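Local coordinates for transferrin binding protein B (PDB 3PQU) that probably binds host transferrin at the bacterial outer membrane, as a surface lipoprotein of the receptor system for iron acquisition, at residues E32-M38 with F275-A279; D177-K183 with K198-S204. One frame throughout, in Å; residues are numbered along the deposited sequence.

Interaction 1. Residues E32-M38 with F275-A279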
ATOM      1  N   GLU A  32     -15.928  -6.646  -3.124  1.00 78.29           N
ATOM      2  CA  GLU A  32     -15.608  -6.882  -1.720  1.00 84.55           C
ATOM      3  C   GLU A  32     -16.114  -5.750  -0.837  1.00 83.06           C
ATOM      4  O   GLU A  32     -15.962  -4.576  -1.168  1.00 90.12           O
ATOM      5  CB  GLU A  32     -14.094  -6.996  -1.539  1.00 81.99           C
ATOM      6  CG  GLU A  32     -13.560  -8.407  -1.430  1.00 90.36           C
ATOM      7  CD  GLU A  32     -12.048  -8.441  -1.474  1.00 89.66           C
ATOM      8  OE1 GLU A  32     -11.439  -7.358  -1.609  1.00 82.22           O
ATOM      9  OE2 GLU A  32     -11.469  -9.544  -1.381  1.00 96.94           O
ATOM     10  N   GLU A  33     -16.713  -6.108   0.292  1.00 73.14           N
ATOM     11  CA  GLU A  33     -17.055  -5.126   1.314  1.00 81.74           C
ATOM     12  C   GLU A  33     -16.246  -5.444   2.568  1.00 62.62           C
ATOM     13  O   GLU A  33     -16.549  -6.388   3.295  1.00 50.71           O
ATOM     14  CB  GLU A  33     -18.552  -5.151   1.620  1.00 96.88           C
ATOM     15  CG  GLU A  33     -19.084  -3.874   2.255  1.00119.85           C
ATOM     16  CD  GLU A  33     -19.462  -2.821   1.227  1.00135.48           C
ATOM     17  OE1 GLU A  33     -20.636  -2.809   0.796  1.00137.39           O
ATOM     18  OE2 GLU A  33     -18.591  -2.009   0.852  1.00141.29           O
ATOM     19  N   LEU A  34     -15.202  -4.664   2.809  1.00 46.94           N
ATOM     20  CA  LEU A  34     -14.289  -4.962   3.907  1.00 42.72           C
ATOM     21  C   LEU A  34     -14.675  -4.234   5.179  1.00 41.08           C
ATOM     22  O   LEU A  34     -15.070  -3.066   5.133  1.00 45.76           O
ATOM     23  CB  LEU A  34     -12.857  -4.574   3.531  1.00 33.97           C
ATOM     24  CG  LEU A  34     -12.289  -5.219   2.262  1.00 41.48           C
ATOM     25  CD1 LEU A  34     -10.948  -4.605   1.920  1.00 32.50           C
ATOM     26  CD2 LEU A  34     -12.169  -6.736   2.404  1.00 28.19           C
ATOM     27  N   ASP A  35     -14.552  -4.921   6.313  1.00 31.72           N
ATOM     28  CA  ASP A  35     -14.528  -4.239   7.603  1.00 30.06           C
ATOM     29  C   ASP A  35     -13.428  -3.192   7.588  1.00 40.93           C
ATOM     30  O   ASP A  35     -12.376  -3.388   6.969  1.00 32.49           O
ATOM     31  CB  ASP A  35     -14.264  -5.228   8.739  1.00 53.12           C
ATOM     32  CG  ASP A  35     -15.491  -6.041   9.099  1.00 70.85           C
ATOM     33  OD1 ASP A  35     -16.580  -5.743   8.562  1.00 54.91           O
ATOM     34  OD2 ASP A  35     -15.367  -6.974   9.922  1.00 73.93           O
ATOM     35  N   LYS A  36     -13.666  -2.079   8.270  1.00 30.25           N
ATOM     36  CA  LYS A  36     -12.705  -0.979   8.295  1.00 30.66           C
ATOM     37  C   LYS A  36     -11.276  -1.420   8.604  1.00 35.79           C
ATOM     38  O   LYS A  36     -10.357  -1.024   7.904  1.00 25.40           O
ATOM     39  CB  LYS A  36     -13.144   0.106   9.281  1.00 56.28           C
ATOM     40  CG  LYS A  36     -14.495   0.705   8.948  1.00 85.26           C
ATOM     41  CD  LYS A  36     -14.909   1.748   9.969  1.00103.63           C
ATOM     42  CE  LYS A  36     -16.294   2.297   9.661  1.00102.27           C
ATOM     43  NZ  LYS A  36     -16.598   3.520  10.454  1.00 96.61           N
ATOM     44  N   LEU A  37     -11.091  -2.235   9.644  1.00 26.32           N
ATOM     45  CA  LEU A  37      -9.757  -2.684  10.036  1.00 35.78           C
ATOM     46  C   LEU A  37      -9.081  -3.495   8.952  1.00 33.71           C
ATOM     47  O   LEU A  37      -7.877  -3.693   8.996  1.00 37.45           O
ATOM     48  CB  LEU A  37      -9.813  -3.543  11.291  1.00 30.69           C
ATOM     49  CG  LEU A  37      -9.862  -2.813  12.619  1.00 40.61           C
ATOM     50  CD1 LEU A  37     -10.075  -3.841  13.708  1.00 27.60           C
ATOM     51  CD2 LEU A  37      -8.593  -2.009  12.839  1.00 31.57           C
ATOM     52  N   MET A  38      -9.853  -3.982   7.988  1.00 26.79           N
ATOM     53  CA  MET A  38      -9.274  -4.824   6.957  1.00 19.31           C
ATOM     54  C   MET A  38      -8.941  -4.039   5.682  1.00 20.93           C
ATOM     55  O   MET A  38      -8.402  -4.605   4.735  1.00 27.26           O
ATOM     56  CB  MET A  38     -10.185  -6.031   6.678  1.00 28.43           C
ATOM     57  CG  MET A  38     -10.511  -6.836   7.947  1.00 35.67           C
ATOM     58  SD  MET A  38      -9.032  -7.469   8.801  1.00 39.20           S
ATOM     59  CE  MET A  38      -8.631  -8.785   7.684  1.00 19.97           C
ATOM     60  N   PHE A 275      -2.544  -8.998   2.397  1.00 14.69           N
ATOM     61  CA  PHE A 275      -2.990 -10.258   2.960  1.00 17.21           C
ATOM     62  C   PHE A 275      -3.904 -10.014   4.152  1.00 27.75           C
ATOM     63  O   PHE A 275      -3.806  -8.986   4.819  1.00 17.67           O
ATOM     64  CB  PHE A 275      -1.785 -11.168   3.322  1.00 18.94           C
ATOM     65  CG  PHE A 275      -0.704 -10.466   4.097  1.00 21.35           C
ATOM     66  CD1 PHE A 275      -0.744 -10.406   5.481  1.00 18.37           C
ATOM     67  CD2 PHE A 275       0.354  -9.863   3.435  1.00 13.42           C
ATOM     68  CE1 PHE A 275       0.256  -9.748   6.190  1.00 18.40           C
ATOM     69  CE2 PHE A 275       1.368  -9.204   4.137  1.00 15.65           C
ATOM     70  CZ  PHE A 275       1.306  -9.141   5.514  1.00 21.07           C
ATOM     71  N   ARG A 276      -4.804 -10.959   4.397  1.00 16.29           N
ATOM     72  CA  ARG A 276      -5.811 -10.828   5.445  1.00 20.52           C
ATOM     73  C   ARG A 276      -5.935 -12.160   6.130  1.00 17.23           C
ATOM     74  O   ARG A 276      -6.048 -13.180   5.444  1.00 16.13           O
ATOM     75  CB  ARG A 276      -7.174 -10.484   4.845  1.00 21.87           C
ATOM     76  CG  ARG A 276      -7.220  -9.250   3.958  1.00 23.82           C
ATOM     77  CD  ARG A 276      -8.579  -9.114   3.229  1.00 26.93           C
ATOM     78  NE  ARG A 276      -8.487  -8.181   2.103  1.00 25.06           N
ATOM     79  CZ  ARG A 276      -9.173  -8.306   0.975  1.00 34.72           C
ATOM     80  NH1 ARG A 276     -10.001  -9.324   0.823  1.00 36.09           N
ATOM     81  NH2 ARG A 276      -9.028  -7.415  -0.000  1.00 30.15           N
ATOM     82  N   GLY A 277      -5.940 -12.165   7.469  1.00 15.84           N
ATOM     83  CA  GLY A 277      -6.113 -13.408   8.209  1.00 12.64           C
ATOM     84  C   GLY A 277      -6.295 -13.256   9.708  1.00 12.84           C
ATOM     85  O   GLY A 277      -6.992 -12.357  10.197  1.00  9.22           O
ATOM     86  N   LYS A 278      -5.640 -14.141  10.443  1.00 16.59           N
ATOM     87  CA  LYS A 278      -5.861 -14.270  11.876  1.00 15.96           C
ATOM     88  C   LYS A 278      -4.545 -14.481  12.580  1.00 15.33           C
ATOM     89  O   LYS A 278      -3.596 -14.988  11.987  1.00 17.97           O
ATOM     90  CB  LYS A 278      -6.718 -15.514  12.148  1.00 18.63           C
ATOM     91  CG  LYS A 278      -8.025 -15.594  11.347  1.00 20.69           C
ATOM     92  CD  LYS A 278      -8.706 -16.936  11.621  1.00 31.34           C
ATOM     93  CE  LYS A 278     -10.012 -17.062  10.844  1.00 45.44           C
ATOM     94  NZ  LYS A 278     -10.928 -15.938  11.156  1.00 46.69           N
ATOM     95  N   ALA A 279      -4.512 -14.137  13.866  1.00 15.90           N
ATOM     96  CA  ALA A 279      -3.388 -14.479  14.722  1.00 16.79           C
ATOM     97  C   ALA A 279      -3.932 -15.405  15.794  1.00 17.81           C
ATOM     98  O   ALA A 279      -4.899 -15.066  16.461  1.00 18.42           O
ATOM     99  CB  ALA A 279      -2.799 -13.219  15.351  1.00 13.40           C
TER
HETATM  100  O   HOH W   1      -6.797  -5.721   2.678  1.00 16.03           O
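Arg276, on barrel strand 274-281, reaches outward to Glu32, Leu34 and Met38 of the 32-38 loop, and each part of its side chain meets a different one of them. At the root, Arg276 CB is met by the methyl CE of Met38 at 3.6 Å; Met38 CE also reaches Arg276 CG, at 4.0 Å. Met38 achieves this by folding at both chi2 (-58°) and chi3 (-75°), which swings its thioether end down onto the strand. From CG the arginine chain runs extended to NE, where a water accepts the N-H and donates to the carbonyl O of Met38, tying the 3-10 turn 36-38 to the strand. The guanidinium is then roofed on one face by Leu34, whose CD2 sits over its centre, 3.7 Å from Arg276 CZ, with the two side chains crossing nearly at right angles. At the tip, NH1 and NH2 grip Glu32 end-on, one nitrogen to each oxygen. Arg276 NH1 to Glu32 OE2 spans 2.7 Å, is almost straight and lies in the guanidinium plane. Arg276 NH2 to Glu32 OE1, at 2.9 Å, is more bent and tilted from that plane. Both nitrogens come from above the carboxylate plane, which is turned 65° from the guanidinium. The contact joins the N-lobe handle region to the outside of the N-lobe barrel at the surface. Glu32 is poorly ordered, so the salt bridge is probably mobile, whereas the Leu34 and Met38 packing and the water bridge to Met38 O are further holds that do not rest on Glu32.

Interaction 2. Residues D177-K183 with K198-S204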
ATOM      1  N   ASP A 177       5.957  -6.066  17.337  1.00 10.75           N
ATOM      2  CA  ASP A 177       5.866  -5.131  18.474  1.00 16.43           C
ATOM      3  C   ASP A 177       4.393  -4.951  18.845  1.00 21.51           C
ATOM      4  O   ASP A 177       3.512  -5.276  18.053  1.00 11.86           O
ATOM      5  CB  ASP A 177       6.462  -3.771  18.108  1.00 12.16           C
ATOM      6  CG  ASP A 177       7.972  -3.796  18.061  1.00 22.16           C
ATOM      7  OD1 ASP A 177       8.547  -3.793  16.954  1.00 11.43           O
ATOM      8  OD2 ASP A 177       8.578  -3.839  19.143  1.00 11.99           O
ATOM      9  N   PHE A 178       4.124  -4.438  20.043  1.00 11.79           N
ATOM     10  CA  PHE A 178       2.751  -4.397  20.538  1.00 19.44           C
ATOM     11  C   PHE A 178       2.537  -3.412  21.679  1.00 14.48           C
ATOM     12  O   PHE A 178       3.480  -3.024  22.358  1.00 14.29           O
ATOM     13  CB  PHE A 178       2.350  -5.802  21.026  1.00 14.62           C
ATOM     14  CG  PHE A 178       3.200  -6.310  22.191  1.00 17.58           C
ATOM     15  CD1 PHE A 178       2.859  -5.997  23.506  1.00 12.82           C
ATOM     16  CD2 PHE A 178       4.344  -7.069  21.961  1.00 11.89           C
ATOM     17  CE1 PHE A 178       3.638  -6.426  24.601  1.00  9.16           C
ATOM     18  CE2 PHE A 178       5.122  -7.536  23.048  1.00 21.38           C
ATOM     19  CZ  PHE A 178       4.765  -7.202  24.375  1.00  9.60           C
ATOM     20  N   THR A 179       1.278  -3.034  21.888  1.00 13.95           N
ATOM     21  CA  THR A 179       0.839  -2.409  23.120  1.00 13.69           C
ATOM     22  C   THR A 179      -0.461  -3.097  23.539  1.00 19.15           C
ATOM     23  O   THR A 179      -1.279  -3.454  22.685  1.00 10.70           O
ATOM     24  CB  THR A 179       0.580  -0.882  22.982  1.00 15.06           C
ATOM     25  OG1 THR A 179       0.137  -0.367  24.243  1.00 16.05           O
ATOM     26  CG2 THR A 179      -0.513  -0.571  21.935  1.00 12.75           C
ATOM     27  N   SER A 180      -0.626  -3.299  24.847  1.00  9.67           N
ATOM     28  CA  SER A 180      -1.878  -3.763  25.427  1.00 10.07           C
ATOM     29  C   SER A 180      -2.780  -2.567  25.670  1.00 17.30           C
ATOM     30  O   SER A 180      -2.422  -1.431  25.349  1.00 12.18           O
ATOM     31  CB  SER A 180      -1.635  -4.478  26.767  1.00 10.03           C
ATOM     32  OG  SER A 180      -1.208  -3.571  27.792  1.00 16.86           O
ATOM     33  N   ASP A 181      -3.962  -2.823  26.238  1.00 12.77           N
ATOM     34  CA  ASP A 181      -4.734  -1.755  26.843  1.00 15.99           C
ATOM     35  C   ASP A 181      -4.359  -1.675  28.321  1.00 17.37           C
ATOM     36  O   ASP A 181      -3.467  -2.383  28.777  1.00 16.37           O
ATOM     37  CB  ASP A 181      -6.254  -1.979  26.679  1.00 19.40           C
ATOM     38  CG  ASP A 181      -6.749  -3.246  27.379  1.00 26.43           C
ATOM     39  OD1 ASP A 181      -7.984  -3.386  27.563  1.00 23.98           O
ATOM     40  OD2 ASP A 181      -5.901  -4.100  27.721  1.00 20.88           O
ATOM     41  N   VAL A 182      -5.054  -0.832  29.077  1.00 18.07           N
ATOM     42  CA  VAL A 182      -4.725  -0.657  30.484  1.00 15.40           C
ATOM     43  C   VAL A 182      -5.890  -1.069  31.380  1.00 21.84           C
ATOM     44  O   VAL A 182      -7.030  -0.717  31.103  1.00 13.59           O
ATOM     45  CB  VAL A 182      -4.319   0.808  30.762  1.00 14.70           C
ATOM     46  CG1 VAL A 182      -4.484   1.157  32.251  1.00 24.48           C
ATOM     47  CG2 VAL A 182      -2.867   1.069  30.285  1.00 13.94           C
ATOM     48  N   LYS A 183      -5.601  -1.844  32.426  1.00 14.49           N
ATOM     49  CA  LYS A 183      -6.578  -2.166  33.481  1.00 17.18           C
ATOM     50  C   LYS A 183      -5.835  -2.313  34.800  1.00 20.26           C
ATOM     51  O   LYS A 183      -4.875  -3.075  34.887  1.00 19.24           O
ATOM     52  CB  LYS A 183      -7.260  -3.526  33.214  1.00 17.66           C
ATOM     53  CG  LYS A 183      -8.296  -3.522  32.133  1.00 18.69           C
ATOM     54  CD  LYS A 183      -8.759  -4.930  31.831  1.00 33.49           C
ATOM     55  CE  LYS A 183      -9.695  -4.967  30.628  1.00 28.89           C
ATOM     56  NZ  LYS A 183     -10.343  -6.317  30.456  1.00 30.55           N
ATOM     57  N   LYS A 198      -1.058  -1.448  34.371  1.00 19.92           N
ATOM     58  CA  LYS A 198      -1.828  -0.805  35.435  1.00 22.39           C
ATOM     59  C   LYS A 198      -1.914   0.711  35.258  1.00 24.97           C
ATOM     60  O   LYS A 198      -2.981   1.303  35.396  1.00 25.86           O
ATOM     61  CB  LYS A 198      -1.242  -1.136  36.814  1.00 31.65           C
ATOM     62  CG  LYS A 198      -1.379  -2.602  37.235  1.00 28.66           C
ATOM     63  CD  LYS A 198      -0.849  -2.763  38.657  1.00 37.26           C
ATOM     64  CE  LYS A 198      -1.006  -4.160  39.199  1.00 36.67           C
ATOM     65  NZ  LYS A 198      -2.416  -4.513  39.532  1.00 40.61           N
ATOM     66  N   ASN A 199      -0.783   1.348  34.984  1.00 12.69           N
ATOM     67  CA  ASN A 199      -0.776   2.802  34.788  1.00 14.02           C
ATOM     68  C   ASN A 199      -0.421   3.137  33.340  1.00 19.09           C
ATOM     69  O   ASN A 199      -0.819   4.177  32.812  1.00 24.80           O
ATOM     70  CB  ASN A 199       0.215   3.471  35.734  1.00 19.38           C
ATOM     71  CG  ASN A 199      -0.317   3.588  37.166  1.00 38.62           C
ATOM     72  OD1 ASN A 199      -1.466   3.251  37.450  1.00 29.64           O
ATOM     73  ND2 ASN A 199       0.519   4.089  38.062  1.00 24.04           N
ATOM     74  N   VAL A 200       0.357   2.248  32.732  1.00 12.82           N
ATOM     75  CA  VAL A 200       0.826   2.400  31.356  1.00  7.78           C
ATOM     76  C   VAL A 200       0.709   1.021  30.736  1.00 10.88           C
ATOM     77  O   VAL A 200       0.850   0.023  31.435  1.00 15.65           O
ATOM     78  CB  VAL A 200       2.289   2.931  31.319  1.00 21.97           C
ATOM     79  CG1 VAL A 200       2.844   2.976  29.885  1.00 16.39           C
ATOM     80  CG2 VAL A 200       2.366   4.324  31.967  1.00 19.31           C
ATOM     81  N   ALA A 201       0.402   0.963  29.439  1.00 11.06           N
ATOM     82  CA  ALA A 201       0.149  -0.307  28.782  1.00 13.38           C
ATOM     83  C   ALA A 201       1.404  -1.177  28.857  1.00 11.04           C
ATOM     84  O   ALA A 201       2.525  -0.659  28.876  1.00 13.95           O
ATOM     85  CB  ALA A 201      -0.260  -0.081  27.316  1.00 13.34           C
ATOM     86  N   ALA A 202       1.219  -2.492  28.893  1.00 14.00           N
ATOM     87  CA  ALA A 202       2.349  -3.390  28.692  1.00 19.49           C
ATOM     88  C   ALA A 202       2.650  -3.354  27.185  1.00 20.36           C
ATOM     89  O   ALA A 202       1.743  -3.527  26.366  1.00 15.19           O
ATOM     90  CB  ALA A 202       1.996  -4.795  29.135  1.00 16.57           C
ATOM     91  N   THR A 203       3.912  -3.131  26.827  1.00 14.40           N
ATOM     92  CA  THR A 203       4.301  -2.977  25.426  1.00  8.65           C
ATOM     93  C   THR A 203       5.584  -3.776  25.150  1.00 14.69           C
ATOM     94  O   THR A 203       6.270  -4.234  26.086  1.00  9.45           O
ATOM     95  CB  THR A 203       4.650  -1.500  25.098  1.00 10.32           C
ATOM     96  OG1 THR A 203       5.814  -1.128  25.840  1.00 13.82           O
ATOM     97  CG2 THR A 203       3.494  -0.529  25.424  1.00  8.63           C
ATOM     98  N   SER A 204       5.960  -3.878  23.876  1.00 10.35           N
ATOM     99  CA  SER A 204       7.246  -4.495  23.533  1.00 12.35           C
ATOM    100  C   SER A 204       8.401  -3.613  24.006  1.00 15.11           C
ATOM    101  O   SER A 204       9.551  -4.046  23.962  1.00 18.75           O
ATOM    102  CB  SER A 204       7.380  -4.757  22.026  1.00 13.86           C
ATOM    103  OG  SER A 204       6.921  -3.633  21.306  1.00 14.68           O
TER
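A buried antiparallel pairing lays 198-204, from the loop that follows strand 170-183, back along the end of that same strand. Its centre is the non-hydrogen-bonded pair Thr179 and Thr203, CA atoms 4.2 Å apart. Backbone bonds flank the pair: Ser204 N to Phe178 O at 3.0 Å and Ser180 N to Ala202 O at 2.8 Å. Ser204 adds a side-chain clasp. Ser204 OG donates to Asp177 OD2 at 2.7 Å, on the lone pair facing away from the other carboxylate oxygen, and accepts Phe178 N at 3.2 Å; Arg116 holds OD1 in a salt bridge. Phe178, chi1 62°, folds its ring over the partner backbone, with Ser204 N above the ring centre and Ser204 CB in an off-centre CH-pi contact. The strand belongs to the N-lobe barrel, where its other edge bonds to strand 318-326, and the returning loop covers this edge near the end of the strand. Further along, Ser180 OG takes the N-H of Ala202 N at 2.9 Å and donates to Asp181 O, filling both roles. Ala201 CB rests against both Thr179 OG1 and Ser180 O, which are hydrogen-bonded to each other. Beyond Asp181, Val182 packs CG2 against Ala201 N at 3.4 Å and CG1 against Lys198 O.

In the fold
From the N terminus, strand 22-23 pairs with strand 557-568 of the C-lobe barrel; the chain then crosses to the 32-38 loop, just ahead of the five-stranded handle sheet. Interaction 1 returns to this loop only after 236 further residues, which include that sheet and the first strands of the N-lobe barrel. Within that long loop, interaction 2 closes a much shorter one of 14 residues at the end of strand 170-183, so the two nest and do not cross. Both reach the same nine-stranded sheet, through strands 274-281 and 170-183, with centres 24 Å apart. Interaction 1 ties handle to barrel; interaction 2 ties the barrel to its own loop.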